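Type IV pilus biogenesis factor PilY1 (Pseudomonas aeruginosa, PDB 3HX6) primes type IV pilus assembly, supports twitching motility and adhesion to host cells, and probably regulates pilus retraction through calcium binding and release. Local coordinates at residues V247-S253 / A270-N276; H337-Y343 / W372-T376; R410-I414 / N478-G482; G433-D437 / L483-G488; R500-V504 / E547-N552. The protein carries 3 engineered substitutions. All blocks are in the same frame, centred on the assembly; numbering follows the deposited sequence.

The chain is the C-terminal domain of PilY1, which contains a beta-propeller. Contact 1 joins two strands of a four-stranded antiparallel sheet. Contacts 2, 3 and 4 all reach the large mixed sheet. Contacts 2 and 4 have centres about 15 Å apart and touch where P338 packs on Y486. Contacts 3 and 4 adjoin in sequence at G482 and L483. Contact 5 is about 14 Å from contact 3, centre to centre, and R410 of contact 3 forms a salt bridge with E547 of contact 5. Contact 2 approaches the calcium site: the side chain of Y343 is about 10 Å from the ion. Contacts 1 and 5 lie about 35 Å apart between centres.

Contact 1: V247-S253 / A270-N276; sequences VPNGLSS and AGDLQGN
L251 and D272 face each other as an antiparallel non-hydrogen-bonded pair, although the short strands 251-253 and 270-272 splay to 134°. Backbone bonds flank the pair: S252 N gives to G271 O (2.9 Å) and L273 N to G250 O (2.9 Å). A water joins S253 O to G271 N further along. N249 has CG anti to its backbone N (chi1 -156°), and this brings the amide against the side chains of D272 and Q274. It stacks on the Q274 amide, with N249 ND2 3.4 Å from Q274 CD. N249 ND2 also donates to D272 OD1 (3.0 Å). The bond lies in the plane of the amide but meets the carboxylate from above, 66° out of its plane. N276 ND2 takes the syn lone pair of the same D272 OD1 (3.0 Å), and W278 NE1 is a further donor. N276 OD1 is bonded to S317 OG. N276 N holds D272 OD2 (2.8 Å) as the chain leaves the type I turn D272-G275. Q274 NE2 makes a weak bond to V247 O and is also bonded to R244 O. L251 CD1 rests on A270 CB (3.9 Å), next to W278 and F280. Buried and surrounded by N-H donors, the D272 carboxylate is probably held ionised, and its bond from N249 ties the turn to the residues that lead into strand 251-257 of the propeller domain.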
# COMPACT_ATOMS: atom_id res chain seq x y z
N VAL A 247 12.72 44.38 -13.34
CA VAL A 247 11.95 44.01 -12.16
C VAL A 247 12.49 42.67 -11.66
O VAL A 247 12.64 41.73 -12.43
CB VAL A 247 10.43 43.86 -12.49
CG1 VAL A 247 9.70 43.17 -11.34
CG2 VAL A 247 9.82 45.23 -12.73
N PRO A 248 12.81 42.57 -10.37
CA PRO A 248 13.34 41.32 -9.81
C PRO A 248 12.58 40.08 -10.27
O PRO A 248 11.35 40.08 -10.33
CB PRO A 248 13.23 41.54 -8.31
CG PRO A 248 13.44 43.02 -8.17
CD PRO A 248 12.59 43.57 -9.30
N ASN A 249 13.33 39.03 -10.61
CA ASN A 249 12.72 37.77 -11.02
C ASN A 249 13.61 36.61 -10.58
O ASN A 249 14.76 36.81 -10.17
CB ASN A 249 12.51 37.71 -12.54
CG ASN A 249 11.41 36.73 -12.94
OD1 ASN A 249 10.80 36.09 -12.08
ND2 ASN A 249 11.15 36.61 -14.25
N GLY A 250 13.07 35.40 -10.68
CA GLY A 250 13.78 34.20 -10.30
C GLY A 250 12.85 33.06 -10.65
O GLY A 250 11.63 33.19 -10.48
N LEU A 251 13.38 31.96 -11.16
CA LEU A 251 12.52 30.84 -11.54
C LEU A 251 12.32 29.90 -10.36
O LEU A 251 13.26 29.60 -9.63
CB LEU A 251 13.13 30.07 -12.72
CG LEU A 251 12.14 29.10 -13.38
CD1 LEU A 251 11.03 29.91 -14.04
CD2 LEU A 251 12.85 28.24 -14.41
N SER A 252 11.10 29.41 -10.18
CA SER A 252 10.78 28.52 -9.07
C SER A 252 10.81 27.03 -9.43
O SER A 252 11.33 26.65 -10.48
CB SER A 252 9.41 28.88 -8.49
OG SER A 252 9.40 30.24 -8.09
N SER A 253 10.24 26.21 -8.55
CA SER A 253 10.21 24.76 -8.72
C SER A 253 9.55 24.30 -10.01
O SER A 253 8.40 24.64 -10.29
CB SER A 253 9.48 24.11 -7.54
OG SER A 253 9.92 24.65 -6.30
N ALA A 270 7.31 25.80 -15.07
CA ALA A 270 7.76 26.45 -13.85
C ALA A 270 7.30 27.90 -13.78
O ALA A 270 7.32 28.62 -14.78
CB ALA A 270 9.30 26.38 -13.77
N GLY A 271 6.87 28.32 -12.60
CA GLY A 271 6.46 29.70 -12.43
C GLY A 271 7.66 30.49 -11.96
O GLY A 271 8.72 29.90 -11.69
N ASP A 272 7.54 31.81 -11.89
CA ASP A 272 8.65 32.63 -11.43
C ASP A 272 8.15 33.69 -10.45
O ASP A 272 6.95 33.78 -10.18
CB ASP A 272 9.39 33.26 -12.62
CG ASP A 272 8.55 34.27 -13.38
OD1 ASP A 272 8.96 34.64 -14.51
OD2 ASP A 272 7.49 34.70 -12.86
N LEU A 273 9.07 34.47 -9.89
CA LEU A 273 8.71 35.50 -8.93
C LEU A 273 7.81 36.56 -9.54
O LEU A 273 7.10 37.27 -8.82
CB LEU A 273 9.97 36.17 -8.36
CG LEU A 273 10.90 35.28 -7.55
CD1 LEU A 273 12.10 36.09 -7.06
CD2 LEU A 273 10.14 34.68 -6.37
N GLN A 274 7.82 36.66 -10.86
CA GLN A 274 7.01 37.64 -11.56
C GLN A 274 5.60 37.17 -11.85
O GLN A 274 4.77 37.93 -12.36
CB GLN A 274 7.68 38.06 -12.86
CG GLN A 274 8.72 39.15 -12.68
CD GLN A 274 9.44 39.48 -13.95
OE1 GLN A 274 8.97 39.17 -15.05
NE2 GLN A 274 10.60 40.12 -13.83
N GLY A 275 5.32 35.91 -11.53
CA GLY A 275 4.00 35.37 -11.77
C GLY A 275 3.83 34.73 -13.13
O GLY A 275 2.72 34.37 -13.52
N ASN A 276 4.92 34.60 -13.88
CA ASN A 276 4.83 33.99 -15.20
C ASN A 276 4.93 32.48 -15.06
O ASN A 276 5.77 31.98 -14.31
CB ASN A 276 5.97 34.47 -16.10
CG ASN A 276 5.99 35.96 -16.25
OD1 ASN A 276 5.09 36.55 -16.85
ND2 ASN A 276 7.02 36.60 -15.69
O HOH W 1 6.96 26.86 -10.22

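Contact 2: H337-Y343 / W372-T376; sequences HPTRKGY and WDQQT
The imidazole of H337 overlaps one face of the W372 indole in an offset stack. Its centroid is 3.8 Å from that of the six-membered ring, with the planes 15° apart. The closest atoms are H337 CD2 and W372 CE2, at 3.3 Å. Because H337 CG is anti to the backbone N (chi1 -169°), the ring reaches across to the tryptophan. P338 CD covers the other face of the imidazole. T339 N donates to H337 ND1 (3.1 Å), which helps fix the rotation of the ring. On the far face of W372 lies CG of Q374. The indole edge is used as well: W372 NE1 donates to K341 O (2.9 Å), with the oxygen in the ring plane. W422 meets both H337 and W372 edge-to-face. Residues 337-342 form the loop of a beta hairpin between strands 333-336 and 343-348 of the propeller domain, with a type I turn from H337 to R340. Strand 343-348 then pairs with strand 367-373. Y343 and D373 form an antiparallel hydrogen-bonded pair, Y343 N to D373 O (2.8 Å) and D373 N to Y343 O (2.7 Å). G342 has no side chain, so the chain can pass close to D373 O and Q374; its positive phi (73°) also favours glycine. T376 OG1 sits at the ring edge of Y343, 3.4 Å from Y343 CD1. D373 OD1 accepts from Q375 N in an Asx turn, while D373 OD2 bonds Y269 and forms a salt bridge with R279. T376 O accepts from N259, within the calcium-binding loop that includes D258 and N260.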
# COMPACT_ATOMS: atom_id res chain seq x y z
N HIS A 337 -6.32 17.05 -20.06
CA HIS A 337 -7.61 17.70 -20.27
C HIS A 337 -8.69 16.65 -20.52
O HIS A 337 -8.42 15.59 -21.09
CB HIS A 337 -7.50 18.67 -21.45
CG HIS A 337 -8.67 19.58 -21.59
ND1 HIS A 337 -9.84 19.20 -22.20
CD2 HIS A 337 -8.85 20.86 -21.19
CE1 HIS A 337 -10.70 20.20 -22.17
NE2 HIS A 337 -10.13 21.22 -21.56
N PRO A 338 -9.93 16.92 -20.08
CA PRO A 338 -11.05 15.98 -20.28
C PRO A 338 -11.26 15.52 -21.72
O PRO A 338 -11.70 14.40 -21.96
CB PRO A 338 -12.25 16.76 -19.75
CG PRO A 338 -11.65 17.58 -18.65
CD PRO A 338 -10.36 18.07 -19.26
N THR A 339 -10.95 16.39 -22.68
CA THR A 339 -11.11 16.05 -24.10
C THR A 339 -9.94 15.23 -24.61
O THR A 339 -9.95 14.77 -25.75
CB THR A 339 -11.19 17.32 -24.98
OG1 THR A 339 -9.99 18.08 -24.82
CG2 THR A 339 -12.39 18.17 -24.59
N ARG A 340 -8.94 15.05 -23.76
CA ARG A 340 -7.74 14.31 -24.10
C ARG A 340 -6.80 15.09 -25.01
O ARG A 340 -5.77 14.58 -25.45
CB ARG A 340 -8.08 12.95 -24.73
CG ARG A 340 -8.73 11.98 -23.75
CD ARG A 340 -8.67 10.55 -24.25
NE ARG A 340 -7.32 9.98 -24.14
CZ ARG A 340 -6.75 9.65 -22.98
NH1 ARG A 340 -7.40 9.82 -21.84
NH2 ARG A 340 -5.52 9.14 -22.97
N LYS A 341 -7.15 16.34 -25.29
CA LYS A 341 -6.28 17.19 -26.09
C LYS A 341 -5.58 18.15 -25.14
O LYS A 341 -6.22 18.96 -24.48
CB LYS A 341 -7.07 18.01 -27.10
CG LYS A 341 -6.16 18.94 -27.91
CD LYS A 341 -6.94 19.87 -28.81
CE LYS A 341 -6.01 20.75 -29.61
NZ LYS A 341 -6.76 21.70 -30.49
N GLY A 342 -4.25 18.05 -25.07
CA GLY A 342 -3.52 18.95 -24.20
C GLY A 342 -3.66 18.62 -22.72
O GLY A 342 -4.21 17.57 -22.35
N TYR A 343 -3.17 19.52 -21.89
CA TYR A 343 -3.21 19.32 -20.44
C TYR A 343 -3.61 20.58 -19.70
O TYR A 343 -3.42 21.69 -20.19
CB TYR A 343 -1.84 18.90 -19.92
CG TYR A 343 -1.49 17.45 -20.14
CD1 TYR A 343 -1.06 17.00 -21.39
CD2 TYR A 343 -1.58 16.52 -19.10
CE1 TYR A 343 -0.72 15.66 -21.59
CE2 TYR A 343 -1.25 15.19 -19.29
CZ TYR A 343 -0.82 14.76 -20.54
OH TYR A 343 -0.47 13.44 -20.73
N TRP A 372 -5.27 25.74 -19.60
CA TRP A 372 -5.22 24.73 -20.64
C TRP A 372 -4.05 24.92 -21.61
O TRP A 372 -3.97 25.93 -22.30
CB TRP A 372 -6.52 24.74 -21.44
CG TRP A 372 -6.69 23.60 -22.39
CD1 TRP A 372 -5.88 22.51 -22.52
CD2 TRP A 372 -7.79 23.40 -23.29
NE1 TRP A 372 -6.41 21.64 -23.45
CE2 TRP A 372 -7.58 22.16 -23.93
CE3 TRP A 372 -8.93 24.14 -23.60
CZ2 TRP A 372 -8.48 21.64 -24.88
CZ3 TRP A 372 -9.83 23.63 -24.55
CH2 TRP A 372 -9.59 22.39 -25.17
N ASP A 373 -3.13 23.96 -21.62
CA ASP A 373 -2.01 23.99 -22.56
C ASP A 373 -2.49 23.01 -23.63
O ASP A 373 -2.52 21.81 -23.40
CB ASP A 373 -0.72 23.46 -21.92
CG ASP A 373 0.46 23.53 -22.87
OD1 ASP A 373 0.24 23.79 -24.08
OD2 ASP A 373 1.61 23.31 -22.42
N GLN A 374 -2.88 23.52 -24.80
CA GLN A 374 -3.40 22.66 -25.86
C GLN A 374 -2.35 22.14 -26.84
O GLN A 374 -2.68 21.41 -27.77
CB GLN A 374 -4.46 23.41 -26.67
CG GLN A 374 -5.47 24.16 -25.83
CD GLN A 374 -6.60 24.69 -26.68
OE1 GLN A 374 -7.20 25.71 -26.37
NE2 GLN A 374 -6.91 23.98 -27.76
N GLN A 375 -1.09 22.51 -26.62
CA GLN A 375 -0.01 22.10 -27.52
C GLN A 375 1.01 21.24 -26.80
O GLN A 375 2.16 21.62 -26.67
CB GLN A 375 0.67 23.35 -28.07
CG GLN A 375 -0.29 24.34 -28.70
CD GLN A 375 0.40 25.62 -29.14
OE1 GLN A 375 0.72 26.48 -28.33
NE2 GLN A 375 0.66 25.73 -30.44
N THR A 376 0.57 20.06 -26.35
CA THR A 376 1.44 19.16 -25.59
C THR A 376 1.76 17.86 -26.32
O THR A 376 2.14 16.88 -25.69
CB THR A 376 0.78 18.81 -24.25
OG1 THR A 376 -0.46 18.14 -24.50
CG2 THR A 376 0.50 20.08 -23.43

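Contact 3: R410-I414 / N478-G482; sequences RTIRI and NWTYG
The guanidinium of R413 lies flat on one face of the W479 indole, with centres 3.7 Å apart and planes 13° from parallel. W479 meets the backbone of I412 at its edge, and Y481 OH sits at the edge of the guanidinium. The overlap is divided along the arginine. R413 CZ stands over the five-membered ring as a cation-pi contact, 3.7 Å from its centroid. R413 CD makes a CH-pi contact with the six-membered ring, also 3.7 Å from its centroid. R413 CG, beside the backbone N (chi1 -78°), starts an extended chain that runs across the ring. R413 NH1 donates in the guanidinium plane to Y481 OH (2.7 Å). The hydroxyl also bonds E447, which in turn forms a salt bridge with R413 NH1. R413 NE is taken by Q400 OE1, so several bonds fix the rotation of the buried guanidinium. E447 would probably balance its charge. At the outer end of the indole, T411 OG1 approaches W479 CH2 (3.6 Å) and is itself bonded to E523. The backbone oxygen T411 O lies 3.4 Å from W479 CZ3. Strands 408-415 and 477-483 are not neighbours in the mixed sheet. Strand 521-524 runs between them, antiparallel to both. The short segments therefore point broadly the same way, 50° apart, with axes 8.7 Å apart at closest approach. Strand 392-405 brings Q400 against W479 and L397 against Y481.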
# COMPACT_ATOMS: atom_id res chain seq x y z
N ARG A 410 -13.93 19.17 12.85
CA ARG A 410 -12.96 19.82 11.97
C ARG A 410 -13.51 21.15 11.48
O ARG A 410 -14.72 21.37 11.49
CB ARG A 410 -12.66 18.96 10.74
CG ARG A 410 -12.06 17.59 11.00
CD ARG A 410 -11.82 16.87 9.68
NE ARG A 410 -11.41 15.49 9.88
CZ ARG A 410 -10.19 15.11 10.23
NH1 ARG A 410 -9.24 16.01 10.43
NH2 ARG A 410 -9.92 13.82 10.41
N THR A 411 -12.62 22.04 11.04
CA THR A 411 -13.06 23.30 10.47
C THR A 411 -12.84 23.05 8.98
O THR A 411 -11.74 22.68 8.55
CB THR A 411 -12.21 24.50 10.94
OG1 THR A 411 -10.88 24.38 10.44
CG2 THR A 411 -12.17 24.55 12.46
N ILE A 412 -13.90 23.22 8.20
CA ILE A 412 -13.82 22.95 6.77
C ILE A 412 -14.22 24.14 5.92
O ILE A 412 -14.71 25.16 6.41
CB ILE A 412 -14.73 21.75 6.41
CG1 ILE A 412 -16.18 22.02 6.82
CG2 ILE A 412 -14.26 20.51 7.16
CD1 ILE A 412 -16.94 22.96 5.92
N ARG A 413 -13.99 23.99 4.63
CA ARG A 413 -14.36 25.02 3.68
C ARG A 413 -15.05 24.33 2.51
O ARG A 413 -14.72 23.19 2.17
CB ARG A 413 -13.13 25.79 3.20
CG ARG A 413 -12.64 26.80 4.22
CD ARG A 413 -11.42 27.57 3.73
NE ARG A 413 -10.99 28.55 4.73
CZ ARG A 413 -9.87 29.26 4.64
NH1 ARG A 413 -9.06 29.10 3.60
NH2 ARG A 413 -9.56 30.13 5.59
N ILE A 414 -16.03 25.01 1.93
CA ILE A 414 -16.75 24.48 0.79
C ILE A 414 -16.48 25.40 -0.39
O ILE A 414 -16.52 26.63 -0.25
CB ILE A 414 -18.28 24.41 1.05
CG1 ILE A 414 -18.58 23.32 2.08
CG2 ILE A 414 -19.03 24.12 -0.25
CD1 ILE A 414 -18.90 23.88 3.44
N ASN A 478 -2.63 25.99 8.34
CA ASN A 478 -2.63 25.23 7.10
C ASN A 478 -3.96 24.66 6.70
O ASN A 478 -4.68 24.07 7.51
CB ASN A 478 -1.62 24.09 7.20
CG ASN A 478 -0.18 24.58 7.24
OD1 ASN A 478 0.65 24.00 7.92
ND2 ASN A 478 0.11 25.63 6.47
N TRP A 479 -4.29 24.83 5.42
CA TRP A 479 -5.52 24.30 4.86
C TRP A 479 -5.19 23.33 3.74
O TRP A 479 -4.44 23.66 2.82
CB TRP A 479 -6.40 25.43 4.32
CG TRP A 479 -7.17 26.13 5.37
CD1 TRP A 479 -6.75 27.18 6.14
CD2 TRP A 479 -8.49 25.81 5.81
NE1 TRP A 479 -7.73 27.53 7.03
CE2 TRP A 479 -8.81 26.71 6.85
CE3 TRP A 479 -9.44 24.85 5.43
CZ2 TRP A 479 -10.05 26.68 7.51
CZ3 TRP A 479 -10.66 24.82 6.08
CH2 TRP A 479 -10.96 25.73 7.11
N THR A 480 -5.73 22.12 3.84
CA THR A 480 -5.53 21.09 2.83
C THR A 480 -6.78 21.07 1.97
O THR A 480 -7.89 21.02 2.48
CB THR A 480 -5.36 19.70 3.48
OG1 THR A 480 -4.21 19.70 4.32
CG2 THR A 480 -5.20 18.63 2.41
N TYR A 481 -6.60 21.12 0.65
CA TYR A 481 -7.73 21.11 -0.27
C TYR A 481 -7.69 19.93 -1.23
O TYR A 481 -6.63 19.44 -1.59
CB TYR A 481 -7.77 22.39 -1.11
CG TYR A 481 -7.95 23.69 -0.34
CD1 TYR A 481 -6.85 24.44 0.07
CD2 TYR A 481 -9.22 24.18 -0.06
CE1 TYR A 481 -7.00 25.65 0.74
CE2 TYR A 481 -9.40 25.39 0.61
CZ TYR A 481 -8.28 26.12 1.00
OH TYR A 481 -8.45 27.32 1.66
N GLY A 482 -8.88 19.50 -1.65
CA GLY A 482 -9.01 18.43 -2.61
C GLY A 482 -9.99 19.02 -3.61
O GLY A 482 -11.18 19.15 -3.31

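Contact 4: G433-D437 / L483-G488; sequences GWYLD and LDPYTG
W434 NE1 donates to P485 O at 2.9 Å. The donor stands above the carbonyl plane, 47° out of it. The indole is turned to the loop because W434 CG sits between the backbone N and the carbonyl carbon (chi1 51°). One face of the ring is then covered by the T487-G488 backbone. T487 O is 3.2 Å from W434 CG, and G488 CA lies over the six-membered ring. G488 has a positive phi of 79° and no side chain, which lets the backbone come close over the indole face. The loop has its own bonds. D484 OD1 accepts from Y486 N (3.0 Å), and D484 O accepts from the backbone N of both T487 and G488. T487 OG1 bonds Q395. Further along, L436 CD2 meets L483 CD1 (3.5 Å), and L368 touches both W434 and L483. Strands 433-437 and 477-483 are separated by three others in the mixed sheet, yet their side chains touch here, consistent with a strongly curved sheet. The turn that leads out of strand 477-483, with D484 accepting from the residue two on, is an Asx turn.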
# COMPACT_ATOMS: atom_id res chain seq x y z
N GLY A 433 -9.64 27.75 -18.97
CA GLY A 433 -9.28 27.27 -17.66
C GLY A 433 -10.14 27.80 -16.54
O GLY A 433 -11.31 28.14 -16.72
N TRP A 434 -9.52 27.89 -15.36
CA TRP A 434 -10.21 28.35 -14.18
C TRP A 434 -9.25 28.96 -13.18
O TRP A 434 -8.04 28.87 -13.34
CB TRP A 434 -10.94 27.17 -13.52
CG TRP A 434 -10.05 25.94 -13.29
CD1 TRP A 434 -10.01 24.81 -14.05
CD2 TRP A 434 -9.16 25.72 -12.19
NE1 TRP A 434 -9.15 23.89 -13.49
CE2 TRP A 434 -8.62 24.42 -12.34
CE3 TRP A 434 -8.76 26.49 -11.08
CZ2 TRP A 434 -7.70 23.87 -11.43
CZ3 TRP A 434 -7.85 25.94 -10.18
CH2 TRP A 434 -7.34 24.64 -10.36
N TYR A 435 -9.80 29.61 -12.16
CA TYR A 435 -8.99 30.19 -11.11
C TYR A 435 -9.80 30.20 -9.82
O TYR A 435 -11.02 30.18 -9.84
CB TYR A 435 -8.51 31.61 -11.46
CG TYR A 435 -9.58 32.68 -11.47
CD1 TYR A 435 -10.30 32.97 -12.63
CD2 TYR A 435 -9.84 33.44 -10.33
CE1 TYR A 435 -11.25 34.00 -12.65
CE2 TYR A 435 -10.79 34.47 -10.34
CZ TYR A 435 -11.49 34.74 -11.50
OH TYR A 435 -12.42 35.75 -11.52
N LEU A 436 -9.09 30.20 -8.70
CA LEU A 436 -9.73 30.21 -7.40
C LEU A 436 -8.86 31.07 -6.49
O LEU A 436 -7.73 30.71 -6.21
CB LEU A 436 -9.79 28.78 -6.84
CG LEU A 436 -10.25 28.57 -5.39
CD1 LEU A 436 -11.72 28.95 -5.26
CD2 LEU A 436 -10.05 27.11 -4.98
N ASP A 437 -9.37 32.22 -6.07
CA ASP A 437 -8.59 33.07 -5.17
C ASP A 437 -8.65 32.43 -3.79
O ASP A 437 -9.70 31.95 -3.35
CB ASP A 437 -9.17 34.49 -5.13
CG ASP A 437 -8.91 35.28 -6.41
OD1 ASP A 437 -7.73 35.45 -6.79
OD2 ASP A 437 -9.89 35.73 -7.05
N LEU A 483 -9.51 19.42 -4.78
CA LEU A 483 -10.38 20.05 -5.78
C LEU A 483 -10.45 19.29 -7.09
O LEU A 483 -9.62 18.44 -7.38
CB LEU A 483 -9.91 21.49 -6.06
CG LEU A 483 -9.87 22.45 -4.86
CD1 LEU A 483 -9.15 23.72 -5.23
CD2 LEU A 483 -11.29 22.76 -4.39
N ASP A 484 -11.47 19.62 -7.88
CA ASP A 484 -11.65 19.01 -9.19
C ASP A 484 -10.65 19.72 -10.11
O ASP A 484 -10.77 20.92 -10.35
CB ASP A 484 -13.08 19.23 -9.69
CG ASP A 484 -13.27 18.82 -11.14
OD1 ASP A 484 -12.43 18.08 -11.69
OD2 ASP A 484 -14.30 19.23 -11.72
N PRO A 485 -9.65 18.99 -10.61
CA PRO A 485 -8.65 19.60 -11.49
C PRO A 485 -9.22 20.17 -12.79
O PRO A 485 -8.64 21.08 -13.37
CB PRO A 485 -7.67 18.47 -11.74
CG PRO A 485 -8.55 17.24 -11.69
CD PRO A 485 -9.42 17.54 -10.48
N TYR A 486 -10.36 19.62 -13.22
CA TYR A 486 -11.00 20.05 -14.46
C TYR A 486 -11.79 21.34 -14.33
O TYR A 486 -12.18 21.93 -15.34
CB TYR A 486 -11.96 18.95 -14.95
CG TYR A 486 -11.34 17.58 -15.01
CD1 TYR A 486 -12.02 16.47 -14.50
CD2 TYR A 486 -10.10 17.37 -15.61
CE1 TYR A 486 -11.46 15.19 -14.58
CE2 TYR A 486 -9.54 16.11 -15.69
CZ TYR A 486 -10.22 15.02 -15.18
OH TYR A 486 -9.68 13.76 -15.28
N THR A 487 -12.04 21.79 -13.11
CA THR A 487 -12.82 22.99 -12.92
C THR A 487 -12.31 23.92 -11.82
O THR A 487 -12.70 25.09 -11.76
CB THR A 487 -14.28 22.61 -12.59
OG1 THR A 487 -15.12 23.76 -12.72
CG2 THR A 487 -14.38 22.08 -11.18
N GLY A 488 -11.45 23.41 -10.95
CA GLY A 488 -10.94 24.20 -9.85
C GLY A 488 -11.95 24.29 -8.72
O GLY A 488 -11.70 24.91 -7.69

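Contact 5: R500-V504 / E547-N552; sequences RQGVV and ECLTVN
V503 and T550 lie where the loop 500-504 passes strand 548-550, with CA atoms 6.3 Å apart. The two run in the same sense, R500 beside L549 and V504 beside N552, and no hydrogen bond joins them. Side chains make the contact at both ends. R500 NH2 forms a salt bridge with E547 OE2 at 3.5 Å, a long one, with the two planes 32° apart. The E547 chain bends at chi2 (-84°) and brings the carboxylate back toward the loop. Its other oxygen, OE1, is paired with R410 NH2, so the acid lies between two arginines. E79 of the second subunit makes a long, weak ion pair with R500 and also lies near E547, a like charge that the arginines probably offset. At the other end V504 CG2 lies over the strand backbone, 3.7 Å from T550 O and 3.7 Å from N552 N. It also touches N552 CB (3.8 Å) and T550 CG2 (4.2 Å). Between them G502, with phi 95°, presents its backbone to T550 OG1. The D497 carboxylate accepts from the backbone N of Q501 and of G502, while its own backbone is bonded to T550. Strand 548-550 is an outermost strand of a small three-stranded antiparallel sheet. The loop covers it, and the C543-C548 disulfide links it to strand 539-543, which gives a disulfide-tied beta hairpin near the C-terminus.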
# COMPACT_ATOMS: atom_id res chain seq x y z
N ARG A 500 -12.63 9.71 9.89
CA ARG A 500 -11.76 8.66 10.41
C ARG A 500 -12.42 7.29 10.27
O ARG A 500 -12.36 6.47 11.18
CB ARG A 500 -11.44 8.91 11.89
CG ARG A 500 -10.57 10.13 12.15
CD ARG A 500 -10.22 10.24 13.62
NE ARG A 500 -9.38 11.40 13.88
CZ ARG A 500 -8.97 11.77 15.09
NH1 ARG A 500 -9.33 11.08 16.17
NH2 ARG A 500 -8.21 12.85 15.23
N GLN A 501 -13.03 7.04 9.12
CA GLN A 501 -13.71 5.77 8.86
C GLN A 501 -12.79 4.71 8.26
O GLN A 501 -13.06 3.52 8.37
CB GLN A 501 -14.89 5.99 7.91
CG GLN A 501 -16.01 6.81 8.51
CD GLN A 501 -16.57 6.17 9.75
OE1 GLN A 501 -17.15 5.09 9.70
NE2 GLN A 501 -16.40 6.83 10.89
N GLY A 502 -11.71 5.14 7.62
CA GLY A 502 -10.82 4.19 6.99
C GLY A 502 -11.22 4.07 5.53
O GLY A 502 -10.59 3.36 4.75
N VAL A 503 -12.30 4.76 5.18
CA VAL A 503 -12.79 4.79 3.81
C VAL A 503 -13.51 6.11 3.60
O VAL A 503 -13.92 6.77 4.55
CB VAL A 503 -13.76 3.64 3.50
CG1 VAL A 503 -12.99 2.34 3.36
CG2 VAL A 503 -14.83 3.54 4.58
N VAL A 504 -13.65 6.48 2.34
CA VAL A 504 -14.30 7.73 1.98
C VAL A 504 -15.78 7.50 1.71
O VAL A 504 -16.14 6.92 0.68
CB VAL A 504 -13.64 8.35 0.73
CG1 VAL A 504 -14.17 9.75 0.50
CG2 VAL A 504 -12.13 8.37 0.89
N GLU A 547 -2.01 14.22 11.04
CA GLU A 547 -3.13 13.52 10.42
C GLU A 547 -2.90 13.12 8.97
O GLU A 547 -2.31 13.86 8.18
CB GLU A 547 -4.40 14.38 10.49
CG GLU A 547 -5.25 14.22 11.76
CD GLU A 547 -6.21 13.04 11.70
OE1 GLU A 547 -7.08 13.02 10.80
OE2 GLU A 547 -6.10 12.13 12.55
N CYS A 548 -3.37 11.93 8.64
CA CYS A 548 -3.31 11.41 7.29
C CYS A 548 -4.78 11.24 6.97
O CYS A 548 -5.56 10.84 7.84
CB CYS A 548 -2.64 10.05 7.23
SG CYS A 548 -0.82 9.98 7.33
N LEU A 549 -5.18 11.53 5.74
CA LEU A 549 -6.58 11.38 5.38
C LEU A 549 -6.72 10.45 4.18
O LEU A 549 -6.10 10.67 3.14
CB LEU A 549 -7.19 12.75 5.04
CG LEU A 549 -7.10 13.83 6.12
CD1 LEU A 549 -7.64 15.14 5.55
CD2 LEU A 549 -7.90 13.43 7.35
N THR A 550 -7.51 9.40 4.35
CA THR A 550 -7.74 8.48 3.25
C THR A 550 -8.41 9.33 2.18
O THR A 550 -9.29 10.14 2.48
CB THR A 550 -8.70 7.34 3.67
OG1 THR A 550 -8.16 6.64 4.80
CG2 THR A 550 -8.88 6.35 2.51
N VAL A 551 -7.99 9.17 0.93
CA VAL A 551 -8.57 9.96 -0.14
C VAL A 551 -9.17 9.14 -1.27
O VAL A 551 -8.77 7.99 -1.51
CB VAL A 551 -7.54 10.93 -0.74
CG1 VAL A 551 -7.17 11.99 0.28
CG2 VAL A 551 -6.30 10.16 -1.17
N ASN A 552 -10.13 9.73 -1.95
CA ASN A 552 -10.79 9.09 -3.08
C ASN A 552 -10.49 9.90 -4.33
O ASN A 552 -11.03 10.98 -4.52
CB ASN A 552 -12.30 9.01 -2.82
CG ASN A 552 -13.06 8.50 -4.02
OD1 ASN A 552 -12.56 7.68 -4.79
ND2 ASN A 552 -14.29 8.99 -4.19